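Local coordinates for phosphoribosylformylglycinamidine cyclo-ligase (Thermus thermophilus HB8, PDB 5AVM), which probably catalyses ATP-dependent ring closure of formylglycinamidine ribonucleotide to 5-aminoimidazole ribonucleotide, a step of de novo purine biosynthesis, at residues Leu304-Glu307 and Ala308-Ala312; Leu249-Asn252 and Leu253-Leu257. All coordinates share one frame; numbering follows the deposited sequence.

Contact 1 of 2, residues Leu304-Glu307 and Ala308-Ala312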
ATOM      1  N   LEU B 304     -24.999 -10.667 -14.905  1.00 31.20           N
ATOM      2  CA  LEU B 304     -25.035 -12.064 -15.310  1.00 33.44           C
ATOM      3  C   LEU B 304     -26.326 -12.389 -16.067  1.00 35.77           C
ATOM      4  O   LEU B 304     -27.286 -11.614 -16.023  1.00 36.48           O
ATOM      5  CB  LEU B 304     -24.932 -12.950 -14.057  1.00 32.82           C
ATOM      6  CG  LEU B 304     -25.828 -12.623 -12.843  1.00 32.76           C
ATOM      7  CD1 LEU B 304     -27.284 -12.508 -13.236  1.00 33.12           C
ATOM      8  CD2 LEU B 304     -25.674 -13.707 -11.803  1.00 31.53           C
ATOM      9  N   PRO B 305     -26.363 -13.537 -16.777  1.00 36.06           N
ATOM     10  CA  PRO B 305     -27.562 -13.938 -17.526  1.00 36.29           C
ATOM     11  C   PRO B 305     -28.794 -13.904 -16.616  1.00 36.32           C
ATOM     12  O   PRO B 305     -28.674 -14.074 -15.404  1.00 35.86           O
ATOM     13  CB  PRO B 305     -27.212 -15.350 -17.985  1.00 35.57           C
ATOM     14  CG  PRO B 305     -25.750 -15.243 -18.243  1.00 34.54           C
ATOM     15  CD  PRO B 305     -25.258 -14.483 -17.025  1.00 34.64           C
ATOM     16  N   GLN B 306     -29.972 -13.690 -17.192  1.00 37.93           N
ATOM     17  CA  GLN B 306     -31.189 -13.624 -16.387  1.00 39.15           C
ATOM     18  C   GLN B 306     -31.441 -14.866 -15.527  1.00 39.77           C
ATOM     19  O   GLN B 306     -31.818 -14.745 -14.362  1.00 39.52           O
ATOM     20  CB  GLN B 306     -32.405 -13.364 -17.278  1.00 39.91           C
ATOM     21  CG  GLN B 306     -33.695 -13.160 -16.495  1.00 41.77           C
ATOM     22  CD  GLN B 306     -33.722 -11.846 -15.720  1.00 43.50           C
ATOM     23  OE1 GLN B 306     -34.261 -11.778 -14.612  1.00 43.43           O
ATOM     24  NE2 GLN B 306     -33.156 -10.794 -16.307  1.00 43.69           N
ATOM     25  N   GLU B 307     -31.227 -16.052 -16.087  1.00 40.55           N
ATOM     26  CA  GLU B 307     -31.453 -17.292 -15.344  1.00 41.51           C
ATOM     27  C   GLU B 307     -30.523 -17.457 -14.155  1.00 40.57           C
ATOM     28  O   GLU B 307     -30.905 -18.046 -13.143  1.00 39.38           O
ATOM     29  CB  GLU B 307     -31.302 -18.507 -16.266  1.00 44.55           C
ATOM     30  CG  GLU B 307     -31.547 -19.875 -15.591  1.00 48.45           C
ATOM     31  CD  GLU B 307     -30.273 -20.537 -15.060  1.00 50.43           C
ATOM     32  OE1 GLU B 307     -29.645 -19.989 -14.130  1.00 53.13           O
ATOM     33  OE2 GLU B 307     -29.902 -21.614 -15.575  1.00 51.08           O
ATOM     34  N   ALA B 308     -29.301 -16.945 -14.287  1.00 41.36           N
ATOM     35  CA  ALA B 308     -28.299 -17.052 -13.229  1.00 40.67           C
ATOM     36  C   ALA B 308     -28.712 -16.291 -11.979  1.00 39.80           C
ATOM     37  O   ALA B 308     -28.535 -16.778 -10.862  1.00 40.09           O
ATOM     38  CB  ALA B 308     -26.946 -16.554 -13.733  1.00 40.09           C
ATOM     39  N   ALA B 309     -29.259 -15.094 -12.169  1.00 39.61           N
ATOM     40  CA  ALA B 309     -29.719 -14.282 -11.051  1.00 40.03           C
ATOM     41  C   ALA B 309     -30.711 -15.109 -10.231  1.00 41.87           C
ATOM     42  O   ALA B 309     -30.606 -15.194  -9.006  1.00 41.89           O
ATOM     43  CB  ALA B 309     -30.389 -13.021 -11.569  1.00 38.85           C
ATOM     44  N   GLU B 310     -31.666 -15.725 -10.926  1.00 43.42           N
ATOM     45  CA  GLU B 310     -32.685 -16.561 -10.293  1.00 43.77           C
ATOM     46  C   GLU B 310     -32.065 -17.625  -9.397  1.00 42.70           C
ATOM     47  O   GLU B 310     -32.399 -17.723  -8.219  1.00 42.48           O
ATOM     48  CB  GLU B 310     -33.554 -17.244 -11.362  1.00 46.42           C
ATOM     49  CG  GLU B 310     -34.884 -16.557 -11.659  1.00 48.32           C
ATOM     50  CD  GLU B 310     -34.719 -15.156 -12.211  1.00 50.53           C
ATOM     51  OE1 GLU B 310     -34.033 -15.000 -13.243  1.00 52.48           O
ATOM     52  OE2 GLU B 310     -35.279 -14.209 -11.616  1.00 50.48           O
ATOM     53  N   GLU B 311     -31.168 -18.424  -9.966  1.00 43.09           N
ATOM     54  CA  GLU B 311     -30.492 -19.491  -9.228  1.00 43.23           C
ATOM     55  C   GLU B 311     -29.696 -18.914  -8.056  1.00 41.81           C
ATOM     56  O   GLU B 311     -29.510 -19.567  -7.025  1.00 39.51           O
ATOM     57  CB  GLU B 311     -29.565 -20.268 -10.178  1.00 45.03           C
ATOM     58  CG  GLU B 311     -28.613 -21.254  -9.498  1.00 48.96           C
ATOM     59  CD  GLU B 311     -27.679 -21.965 -10.484  1.00 51.10           C
ATOM     60  OE1 GLU B 311     -27.169 -21.306 -11.419  1.00 52.32           O
ATOM     61  OE2 GLU B 311     -27.447 -23.183 -10.315  1.00 51.62           O
ATOM     62  N   ALA B 312     -29.241 -17.677  -8.227  1.00 41.28           N
ATOM     63  CA  ALA B 312     -28.459 -16.990  -7.206  1.00 40.82           C
ATOM     64  C   ALA B 312     -29.319 -16.487  -6.046  1.00 39.83           C
ATOM     65  O   ALA B 312     -28.979 -16.690  -4.884  1.00 40.42           O
ATOM     66  CB  ALA B 312     -27.699 -15.828  -7.839  1.00 40.45           C
TER
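The carbonyl oxygen of Pro305 takes two backbone N-H groups of the helix that starts behind it, both weakly: Ala308 N at 3.1 Å from Pro305 O, with a sharply bent bond, and Ala309 N at 3.4 Å from the same oxygen, rather straighter. Pro305 is the N-cap. One turn on, Glu311 N gives a nearly straight bond to Glu307 O (3.2 Å, 168°). Leu304, just ahead of the cap, holds its CG between backbone N and carbonyl carbon (chi1 47°), which carries both methyls against the flank of the first turn. Its CD1 meets Ala309 CB at 3.6 Å, while CD2 rests on Ala308 CB at 3.7 Å. With a serine in place of Leu304 both methyls would be gone, which would probably open a gap beside Ala308 and Ala309 where the leucine methyls had packed. Leu304 also touches Leu238, and Ala309 lies on Ala176 and Leu178 of strand 176-181. On the more open side Glu310 bends at its second torsion toward Gln306, their carboxylate and amide planes 22° apart. Glu307 OE1 and Glu311 OE1, 3.9 Å apart, are like charges that probably repel mildly. Leu304 before the cap packing against Ala309 in the first turn is a hydrophobic staple, here at the junction of strand 298-304 and helix 306-313.

Contact 2 of 2, residues Leu249-Asn252 and Leu253-Leu257; sequences LPEN and LPRAL
Arg255 reaches back along the turn to Glu251, and its NH2 forms a very short salt bridge with Glu251 OE2 (2.5 Å). The carboxylate oxygen comes in at the edge of the guanidinium, near its plane, and the two flat groups are only 22° apart. A bend at the second torsion (chi2 -92°) turns the arginine chain back this way; lower down, Arg255 CG lies 3.3 Å from Asn252 O, an oxygen that also receives a weak bond from Arg255 N.

Asn252 runs beside the arginine, but its amide is turned 71° from the guanidinium, and OD1 stays 3.8 Å from Arg255 NH2. The other end of that amide is firmly occupied: ND2 donates to the carbonyls of Gly248 and Gly246, and weakly to that of Thr245, so the buried side chain ties helix 248-252 to the chain leading into it.

Leu253 faces the interior. Its N-H bonds to Leu249 O at 3.0 Å, and its side chain lies alongside that of Leu249, pointing the same way, with Leu249 CD2 and Leu253 CD1 squeezed to 3.3 Å. Both leucines press on Val330. Next along, Pro254 has no N-H to offer Pro250 O; its CD sits there instead, 2.9 Å away. Ala256 N then bonds to Leu253 O at 2.9 Å.

Leucines one turn apart on the sheet and a salt-bridged pair at the surface make this an amphipathic helical segment, packed on the mixed sheet of the C-terminal AIR synthase domain.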
ATOM      1  N   LEU B 249     -22.611   4.228  -7.527  1.00 32.04           N
ATOM      2  CA  LEU B 249     -23.090   3.370  -8.595  1.00 32.73           C
ATOM      3  C   LEU B 249     -22.701   3.916  -9.972  1.00 34.33           C
ATOM      4  O   LEU B 249     -22.224   3.169 -10.827  1.00 35.28           O
ATOM      5  CB  LEU B 249     -24.614   3.255  -8.499  1.00 32.25           C
ATOM      6  CG  LEU B 249     -25.399   2.132  -9.182  1.00 33.69           C
ATOM      7  CD1 LEU B 249     -26.862   2.559  -9.247  1.00 34.45           C
ATOM      8  CD2 LEU B 249     -24.894   1.860 -10.583  1.00 33.43           C
ATOM      9  N   PRO B 250     -22.908   5.228 -10.209  1.00 35.54           N
ATOM     10  CA  PRO B 250     -22.588   5.881 -11.487  1.00 35.88           C
ATOM     11  C   PRO B 250     -21.178   5.678 -12.025  1.00 36.27           C
ATOM     12  O   PRO B 250     -20.991   5.407 -13.210  1.00 36.20           O
ATOM     13  CB  PRO B 250     -22.874   7.351 -11.204  1.00 35.73           C
ATOM     14  CG  PRO B 250     -24.017   7.275 -10.258  1.00 36.93           C
ATOM     15  CD  PRO B 250     -23.569   6.187  -9.304  1.00 35.80           C
ATOM     16  N   GLU B 251     -20.187   5.818 -11.157  1.00 36.95           N
ATOM     17  CA  GLU B 251     -18.802   5.661 -11.575  1.00 36.84           C
ATOM     18  C   GLU B 251     -18.385   4.204 -11.707  1.00 35.55           C
ATOM     19  O   GLU B 251     -17.852   3.786 -12.733  1.00 36.41           O
ATOM     20  CB  GLU B 251     -17.876   6.346 -10.576  1.00 38.61           C
ATOM     21  CG  GLU B 251     -16.408   6.139 -10.875  1.00 43.00           C
ATOM     22  CD  GLU B 251     -15.532   6.507  -9.707  1.00 45.90           C
ATOM     23  OE1 GLU B 251     -15.529   7.698  -9.310  1.00 47.94           O
ATOM     24  OE2 GLU B 251     -14.850   5.598  -9.181  1.00 48.66           O
ATOM     25  N   ASN B 252     -18.649   3.436 -10.660  1.00 34.27           N
ATOM     26  CA  ASN B 252     -18.265   2.035 -10.598  1.00 32.38           C
ATOM     27  C   ASN B 252     -18.948   1.013 -11.498  1.00 32.07           C
ATOM     28  O   ASN B 252     -18.296   0.075 -11.959  1.00 32.31           O
ATOM     29  CB  ASN B 252     -18.346   1.587  -9.147  1.00 30.40           C
ATOM     30  CG  ASN B 252     -17.415   2.374  -8.266  1.00 29.67           C
ATOM     31  OD1 ASN B 252     -16.202   2.243  -8.369  1.00 32.70           O
ATOM     32  ND2 ASN B 252     -17.970   3.217  -7.414  1.00 30.33           N
ATOM     33  N   LEU B 253     -20.238   1.163 -11.759  1.00 31.95           N
ATOM     34  CA  LEU B 253     -20.899   0.177 -12.603  1.00 33.12           C
ATOM     35  C   LEU B 253     -20.411   0.203 -14.053  1.00 33.90           C
ATOM     36  O   LEU B 253     -20.064  -0.834 -14.608  1.00 33.93           O
ATOM     37  CB  LEU B 253     -22.426   0.351 -12.574  1.00 33.34           C
ATOM     38  CG  LEU B 253     -23.269  -0.890 -12.221  1.00 33.43           C
ATOM     39  CD1 LEU B 253     -24.691  -0.645 -12.688  1.00 34.17           C
ATOM     40  CD2 LEU B 253     -22.727  -2.164 -12.879  1.00 32.09           C
ATOM     41  N   PRO B 254     -20.378   1.385 -14.686  1.00 35.14           N
ATOM     42  CA  PRO B 254     -19.918   1.450 -16.078  1.00 35.97           C
ATOM     43  C   PRO B 254     -18.573   0.772 -16.362  1.00 36.98           C
ATOM     44  O   PRO B 254     -18.274   0.441 -17.511  1.00 37.48           O
ATOM     45  CB  PRO B 254     -19.888   2.949 -16.354  1.00 35.04           C
ATOM     46  CG  PRO B 254     -21.058   3.437 -15.555  1.00 34.39           C
ATOM     47  CD  PRO B 254     -20.888   2.695 -14.242  1.00 34.39           C
ATOM     48  N   ARG B 255     -17.773   0.566 -15.317  1.00 38.03           N
ATOM     49  CA  ARG B 255     -16.455  -0.068 -15.455  1.00 37.94           C
ATOM     50  C   ARG B 255     -16.576  -1.547 -15.819  1.00 37.85           C
ATOM     51  O   ARG B 255     -15.764  -2.076 -16.585  1.00 38.68           O
ATOM     52  CB  ARG B 255     -15.675   0.036 -14.146  1.00 36.67           C
ATOM     53  CG  ARG B 255     -15.719   1.387 -13.488  1.00 36.47           C
ATOM     54  CD  ARG B 255     -14.573   2.278 -13.889  1.00 36.64           C
ATOM     55  NE  ARG B 255     -14.344   3.259 -12.837  1.00 39.81           N
ATOM     56  CZ  ARG B 255     -13.902   2.949 -11.621  1.00 42.76           C
ATOM     57  NH1 ARG B 255     -13.631   1.683 -11.313  1.00 43.67           N
ATOM     58  NH2 ARG B 255     -13.753   3.895 -10.704  1.00 43.00           N
ATOM     59  N   ALA B 256     -17.587  -2.202 -15.249  1.00 36.78           N
ATOM     60  CA  ALA B 256     -17.847  -3.618 -15.475  1.00 35.26           C
ATOM     61  C   ALA B 256     -18.640  -3.842 -16.755  1.00 35.43           C
ATOM     62  O   ALA B 256     -19.021  -4.969 -17.062  1.00 36.67           O
ATOM     63  CB  ALA B 256     -18.610  -4.201 -14.288  1.00 33.15           C
ATOM     64  N   LEU B 257     -18.887  -2.769 -17.500  1.00 35.95           N
ATOM     65  CA  LEU B 257     -19.652  -2.867 -18.738  1.00 36.09           C
ATOM     66  C   LEU B 257     -18.850  -2.471 -19.974  1.00 36.66           C
ATOM     67  O   LEU B 257     -18.165  -1.445 -19.993  1.00 36.00           O
ATOM     68  CB  LEU B 257     -20.911  -1.999 -18.646  1.00 35.54           C
ATOM     69  CG  LEU B 257     -21.832  -2.260 -17.453  1.00 35.27           C
ATOM     70  CD1 LEU B 257     -22.975  -1.273 -17.503  1.00 36.62           C
ATOM     71  CD2 LEU B 257     -22.359  -3.685 -17.473  1.00 34.06           C
TER

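Overall arrangement
Both contacts are local, each within one unbroken run of chain, and they follow in series without nesting or crossing. Contact 2 comes first, after strand 240-243: it carries helix 248-252 into the turn that leads to strand 261-265. Helices 275-283 and 287-293 intervene before strand 298-304, whose last residue opens contact 1; helix 306-313 then leads on toward strand 319-326. Strand 298-304 links the two, since contact 2 packs on Leu298, Val301 and Val303 while contact 1 starts at its end. Their centres lie 20 Å apart and their nearest atoms about 8 Å, without touching. Both join helices to the mixed sheet of the C-terminal domain.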